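Side-chain contact in thiosulfate sulfurtransferase (PDB 1YT8), which probably transfers sulfur from thiosulfate to cyanide, using a chain built of repeated rhodanese-like domains: residues P40-N45 against N113-A118. Residues are numbered along the deposited sequence; the frame is centred on the assembly and turned at random.
Sequences PLFAAN and NVPSKA
P115, in the first turn of helix 114-127, pushes its ring against the beta turn P40-A43, and L41 receives most of it. Ring atom P115 CG sits 3.2 Å from the carbonyl oxygen L41 O and 3.7 Å from the methyl L41 CD1, so backbone and side chain of one residue both bear on the same corner of the proline. L41 carries CG anti to its own nitrogen (chi1 180°), which swings the isobutyl group beside its carbonyl and brings CD1 over to the helix. That methyl also meets V114 CG1 at 3.7 Å, and this three-way meeting of L41, V114 and P115 is the tight part of the contact. No hydrogen bond crosses between the segments; apolar packing dominates.

Looser packing lies on the F42 side, where F42 and P115 are both partly exposed. F42 CE1 comes only to 3.9 Å from P115 CG, and the ring meets the proline obliquely. One face of that ring is backed by L41 CG, 3.8 Å above its plane and toward the rim.

The turn itself is closed by A43 N bonding to P40 O, and it leads into edge strand 44-45 of the first rhodanese-like domain's parallel sheet, beside strand 25-28. F109 touches both L41 and V114, while helix 514-521, near the C-terminus, packs L518 on L41 and A118, joining turn and helix from a distant part of the chain.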
ATOM      1  N   PRO A  40       6.480  15.256   1.044  1.00 13.20           N
ATOM      2  CA  PRO A  40       5.601  15.856   2.051  1.00 12.40           C
ATOM      3  C   PRO A  40       4.814  14.750   2.747  1.00 11.79           C
ATOM      4  O   PRO A  40       4.552  13.702   2.158  1.00 11.34           O
ATOM      5  CB  PRO A  40       4.706  16.776   1.223  1.00 12.15           C
ATOM      6  CG  PRO A  40       5.615  17.194   0.102  1.00 13.78           C
ATOM      7  CD  PRO A  40       6.272  15.885  -0.272  1.00 12.83           C
ATOM      8  N   LEU A  41       4.430  14.992   3.993  1.00 11.63           N
ATOM      9  CA  LEU A  41       3.690  14.006   4.780  1.00 12.53           C
ATOM     10  C   LEU A  41       2.512  13.332   4.080  1.00 10.95           C
ATOM     11  O   LEU A  41       2.387  12.103   4.107  1.00 11.07           O
ATOM     12  CB  LEU A  41       3.199  14.651   6.079  1.00 12.27           C
ATOM     13  CG  LEU A  41       2.398  13.762   7.034  1.00 11.17           C
ATOM     14  CD1 LEU A  41       3.197  12.498   7.357  1.00 10.54           C
ATOM     15  CD2 LEU A  41       2.098  14.546   8.311  1.00 12.25           C
ATOM     16  N   PHE A  42       1.651  14.127   3.452  1.00 13.10           N
ATOM     17  CA  PHE A  42       0.474  13.577   2.793  1.00 11.92           C
ATOM     18  C   PHE A  42       0.566  13.393   1.289  1.00 14.29           C
ATOM     19  O   PHE A  42      -0.448  13.189   0.608  1.00 14.41           O
ATOM     20  CB  PHE A  42      -0.756  14.406   3.180  1.00 12.94           C
ATOM     21  CG  PHE A  42      -1.132  14.253   4.627  1.00 13.26           C
ATOM     22  CD1 PHE A  42      -1.616  13.034   5.098  1.00 13.65           C
ATOM     23  CD2 PHE A  42      -0.910  15.283   5.537  1.00 12.30           C
ATOM     24  CE1 PHE A  42      -1.867  12.836   6.459  1.00 14.18           C
ATOM     25  CE2 PHE A  42      -1.156  15.099   6.899  1.00 13.02           C
ATOM     26  CZ  PHE A  42      -1.634  13.871   7.361  1.00 13.08           C
ATOM     27  N   ALA A  43       1.788  13.440   0.771  1.00 13.94           N
ATOM     28  CA  ALA A  43       1.997  13.228  -0.650  1.00 14.89           C
ATOM     29  C   ALA A  43       1.871  11.727  -0.904  1.00 14.52           C
ATOM     30  O   ALA A  43       2.478  10.914  -0.202  1.00 13.77           O
ATOM     31  CB  ALA A  43       3.386  13.718  -1.064  1.00 14.18           C
ATOM     32  N   ALA A  44       1.063  11.368  -1.892  1.00 12.07           N
ATOM     33  CA  ALA A  44       0.870   9.975  -2.256  1.00 13.59           C
ATOM     34  C   ALA A  44       1.757   9.714  -3.460  1.00 15.28           C
ATOM     35  O   ALA A  44       1.882  10.570  -4.335  1.00 17.43           O
ATOM     36  CB  ALA A  44      -0.593   9.719  -2.613  1.00 14.55           C
ATOM     37  N   ASN A  45       2.380   8.542  -3.510  1.00 13.75           N
ATOM     38  CA  ASN A  45       3.249   8.228  -4.631  1.00 14.56           C
ATOM     39  C   ASN A  45       2.511   7.482  -5.736  1.00 13.12           C
ATOM     40  O   ASN A  45       2.013   6.380  -5.529  1.00 12.99           O
ATOM     41  CB  ASN A  45       4.451   7.403  -4.153  1.00 12.27           C
ATOM     42  CG  ASN A  45       5.441   7.100  -5.269  1.00 13.65           C
ATOM     43  OD1 ASN A  45       5.727   7.948  -6.117  1.00 13.87           O
ATOM     44  ND2 ASN A  45       5.991   5.894  -5.255  1.00 10.88           N
ATOM     45  N   ASN A 113       4.480   5.157   3.492  1.00 11.87           N
ATOM     46  CA  ASN A 113       3.327   5.055   4.398  1.00 11.38           C
ATOM     47  C   ASN A 113       3.620   5.815   5.694  1.00 10.99           C
ATOM     48  O   ASN A 113       3.313   5.351   6.797  1.00 10.05           O
ATOM     49  CB  ASN A 113       3.028   3.583   4.713  1.00 13.03           C
ATOM     50  CG  ASN A 113       2.983   2.711   3.463  1.00 12.14           C
ATOM     51  OD1 ASN A 113       3.629   1.665   3.410  1.00 12.01           O
ATOM     52  ND2 ASN A 113       2.217   3.132   2.458  1.00  8.34           N
ATOM     53  N   VAL A 114       4.192   7.005   5.539  1.00 11.05           N
ATOM     54  CA  VAL A 114       4.584   7.832   6.675  1.00 11.73           C
ATOM     55  C   VAL A 114       3.457   8.252   7.619  1.00 11.81           C
ATOM     56  O   VAL A 114       3.619   8.180   8.839  1.00 12.04           O
ATOM     57  CB  VAL A 114       5.373   9.065   6.183  1.00 10.99           C
ATOM     58  CG1 VAL A 114       5.849   9.900   7.367  1.00 10.66           C
ATOM     59  CG2 VAL A 114       6.575   8.593   5.365  1.00 10.76           C
ATOM     60  N   PRO A 115       2.307   8.696   7.083  1.00 10.71           N
ATOM     61  CA  PRO A 115       1.238   9.087   8.009  1.00 10.93           C
ATOM     62  C   PRO A 115       0.874   7.930   8.944  1.00 11.62           C
ATOM     63  O   PRO A 115       0.727   8.112  10.157  1.00 11.04           O
ATOM     64  CB  PRO A 115       0.091   9.457   7.073  1.00 12.11           C
ATOM     65  CG  PRO A 115       0.812  10.021   5.879  1.00 12.80           C
ATOM     66  CD  PRO A 115       1.948   9.027   5.692  1.00 10.01           C
ATOM     67  N   SER A 116       0.742   6.736   8.374  1.00  9.67           N
ATOM     68  CA  SER A 116       0.398   5.552   9.155  1.00 11.19           C
ATOM     69  C   SER A 116       1.444   5.211  10.209  1.00 10.34           C
ATOM     70  O   SER A 116       1.107   4.885  11.353  1.00 12.50           O
ATOM     71  CB  SER A 116       0.203   4.346   8.232  1.00 10.59           C
ATOM     72  OG  SER A 116      -0.875   4.550   7.338  1.00 12.95           O
ATOM     73  N   LYS A 117       2.716   5.276   9.828  1.00 11.92           N
ATOM     74  CA  LYS A 117       3.795   4.949  10.753  1.00 11.73           C
ATOM     75  C   LYS A 117       4.010   6.023  11.813  1.00 11.26           C
ATOM     76  O   LYS A 117       4.283   5.711  12.975  1.00 10.26           O
ATOM     77  CB  LYS A 117       5.088   4.701   9.978  1.00 13.28           C
ATOM     78  CG  LYS A 117       4.971   3.568   8.978  1.00 12.63           C
ATOM     79  CD  LYS A 117       6.238   3.414   8.161  1.00 11.46           C
ATOM     80  CE  LYS A 117       6.121   2.243   7.201  1.00 11.03           C
ATOM     81  NZ  LYS A 117       7.350   2.114   6.366  1.00 13.69           N
ATOM     82  N   ALA A 118       3.896   7.284  11.409  1.00 12.21           N
ATOM     83  CA  ALA A 118       4.059   8.390  12.343  1.00 10.84           C
ATOM     84  C   ALA A 118       2.917   8.322  13.352  1.00 11.38           C
ATOM     85  O   ALA A 118       3.106   8.579  14.545  1.00 11.11           O
ATOM     86  CB  ALA A 118       4.031   9.714  11.594  1.00 10.41           C
TER